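Local coordinates for protein putative transcriptional regulator, IclR family (Arthrobacter aurescens, PDB 3OBF) that probably acts as a DNA-binding transcription factor of the IclR family, this chain being its C-terminal, GAF-like regulatory domain, at residues S126-H131 and A162-V167. Residues are numbered along the deposited sequence; the frame is centred on the assembly and turned at random.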
loop_
_atom_site.group_PDB
_atom_site.type_symbol
_atom_site.label_atom_id
_atom_site.label_comp_id
_atom_site.label_asym_id
_atom_site.label_seq_id
_atom_site.Cartn_x
_atom_site.Cartn_y
_atom_site.Cartn_z
ATOM N N SER A 126 1.451 -2.148 -3.294
ATOM C CA SER A 126 1.233 -2.268 -4.745
ATOM C C SER A 126 -0.257 -2.405 -5.082
ATOM O O SER A 126 -1.006 -2.947 -4.284
ATOM C CB SER A 126 1.976 -3.489 -5.297
ATOM O OG SER A 126 3.375 -3.326 -5.085
ATOM N N PRO A 127 -0.686 -1.913 -6.265
ATOM C CA PRO A 127 -2.119 -1.900 -6.582
ATOM C C PRO A 127 -2.593 -3.240 -7.161
ATOM O O PRO A 127 -1.810 -3.961 -7.757
ATOM C CB PRO A 127 -2.253 -0.754 -7.604
ATOM C CG PRO A 127 -0.846 -0.714 -8.288
ATOM C CD PRO A 127 0.129 -1.133 -7.229
ATOM N N VAL A 128 -3.867 -3.564 -6.941
ATOM C CA VAL A 128 -4.499 -4.752 -7.472
ATOM C C VAL A 128 -5.584 -4.209 -8.362
ATOM O O VAL A 128 -6.264 -3.263 -7.968
ATOM C CB VAL A 128 -5.124 -5.596 -6.327
ATOM C CG1 VAL A 128 -6.041 -6.710 -6.887
ATOM C CG2 VAL A 128 -4.023 -6.198 -5.461
ATOM N N TYR A 129 -5.725 -4.765 -9.563
ATOM C CA TYR A 129 -6.759 -4.325 -10.516
ATOM C C TYR A 129 -7.770 -5.416 -10.848
ATOM O O TYR A 129 -7.429 -6.601 -10.837
ATOM C CB TYR A 129 -6.132 -3.842 -11.839
ATOM C CG TYR A 129 -5.188 -2.701 -11.658
ATOM C CD1 TYR A 129 -5.647 -1.398 -11.631
ATOM C CD2 TYR A 129 -3.826 -2.930 -11.526
ATOM C CE1 TYR A 129 -4.749 -0.323 -11.460
ATOM C CE2 TYR A 129 -2.934 -1.886 -11.376
ATOM C CZ TYR A 129 -3.406 -0.591 -11.339
ATOM O OH TYR A 129 -2.511 0.430 -11.160
ATOM N N ASP A 130 -8.999 -5.001 -11.164
ATOM C CA ASP A 130 -10.033 -5.931 -11.632
ATOM C C ASP A 130 -10.026 -5.985 -13.161
ATOM O O ASP A 130 -9.176 -5.344 -13.809
ATOM C CB ASP A 130 -11.425 -5.562 -11.083
ATOM C CG ASP A 130 -12.027 -4.251 -11.690
ATOM O OD1 ASP A 130 -11.592 -3.750 -12.779
ATOM O OD2 ASP A 130 -12.988 -3.730 -11.056
ATOM N N HIS A 131 -10.953 -6.758 -13.728
ATOM C CA HIS A 131 -10.986 -7.014 -15.166
ATOM C C HIS A 131 -11.340 -5.753 -15.988
ATOM O O HIS A 131 -11.121 -5.697 -17.182
ATOM C CB HIS A 131 -11.942 -8.185 -15.472
ATOM C CG HIS A 131 -13.394 -7.854 -15.262
ATOM N ND1 HIS A 131 -14.186 -7.318 -16.261
ATOM C CD2 HIS A 131 -14.196 -7.987 -14.175
ATOM C CE1 HIS A 131 -15.413 -7.140 -15.799
ATOM N NE2 HIS A 131 -15.449 -7.538 -14.538
ATOM N N ALA A 162 5.108 -8.309 -7.073
ATOM C CA ALA A 162 4.881 -9.632 -7.655
ATOM C C ALA A 162 3.619 -10.253 -7.094
ATOM O O ALA A 162 2.827 -10.786 -7.848
ATOM C CB ALA A 162 6.105 -10.574 -7.462
ATOM N N ALA A 163 3.406 -10.142 -5.777
ATOM C CA ALA A 163 2.200 -10.653 -5.129
ATOM C C ALA A 163 0.944 -9.926 -5.615
ATOM O O ALA A 163 -0.070 -10.578 -5.930
ATOM C CB ALA A 163 2.314 -10.560 -3.592
ATOM N N ALA A 164 1.003 -8.597 -5.707
ATOM C CA ALA A 164 -0.167 -7.857 -6.237
ATOM C C ALA A 164 -0.519 -8.256 -7.681
ATOM O O ALA A 164 -1.701 -8.330 -8.030
ATOM C CB ALA A 164 -0.004 -6.344 -6.115
ATOM N N ALA A 165 0.506 -8.537 -8.497
ATOM C CA ALA A 165 0.300 -8.962 -9.876
ATOM C C ALA A 165 -0.369 -10.335 -9.903
ATOM O O ALA A 165 -1.123 -10.639 -10.819
ATOM C CB ALA A 165 1.627 -9.006 -10.659
ATOM N N LYS A 166 -0.054 -11.176 -8.918
ATOM C CA LYS A 166 -0.673 -12.506 -8.839
ATOM C C LYS A 166 -2.171 -12.385 -8.481
ATOM O O LYS A 166 -2.999 -13.112 -9.000
ATOM C CB LYS A 166 0.003 -13.360 -7.753
ATOM C CG LYS A 166 1.130 -14.241 -8.195
ATOM C CD LYS A 166 1.253 -15.462 -7.293
ATOM C CE LYS A 166 1.653 -16.716 -8.127
ATOM N NZ LYS A 166 3.133 -16.975 -8.256
ATOM N N VAL A 167 -2.497 -11.517 -7.532
ATOM C CA VAL A 167 -3.894 -11.293 -7.195
ATOM C C VAL A 167 -4.680 -10.727 -8.401
ATOM O O VAL A 167 -5.764 -11.209 -8.726
ATOM C CB VAL A 167 -4.015 -10.394 -5.938
ATOM C CG1 VAL A 167 -5.511 -10.083 -5.588
ATOM C CG2 VAL A 167 -3.322 -11.088 -4.787
#
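Ala-164 makes the largest contribution from the helix, its methyl group set against strand 126-129, where it meets the side chain of Ser-126 and the backbone of Pro-127. Its CB lies 3.6 Å from Ser-126 CB and 3.4 Å from Pro-127 O, so the methyl meets both a methylene carbon and a main-chain carbonyl oxygen. The small side chain is matched by a close backbone approach, with Val-128 CA and Ala-164 CA 5.5 Å apart. The axes of strand 126-129 and helix 162-167 pass at 7.2 Å. Their directions are nearly parallel, at 8°.

The apolar part continues through both methyls of Val-128. CG1, placed opposite the backbone N by a chi1 of 169°, comes within 3.7 Å of Val-167 CG1, and the two valine side chains meet at a slant. CG2 stands 4.1 Å from Ala-164 CB and also reaches the edge of contact with Val-167 CG1. Val-167 thus extends the surface begun by Ala-164 three residues earlier, on the same side of the helix, and its side chain also touches Val-12 of helix 3-20.

The polar groups of Ser-126, Tyr-129 and Ala-164 named here find partners outside the two segments. Ser-126 presents its CB to the helix, while chi1 of -62° sets OG beside its own backbone N, where it hydrogen-bonds to Gly-109 O. Just past Val-167, Thr-168 OG1 is hydrogen-bonded to both Tyr-129 N and Ala-164 O, joining the strand end to the helix backbone.

Segments 126-131 and 162-167 bury 203 Å² between them, both sides summed, where helix 150-170 lies on the antiparallel sheet of this GAF-like domain. Between the segments themselves, the chemistry implies cohesion by van der Waals and apolar contact, with Thr-168 adding a polar tie alongside.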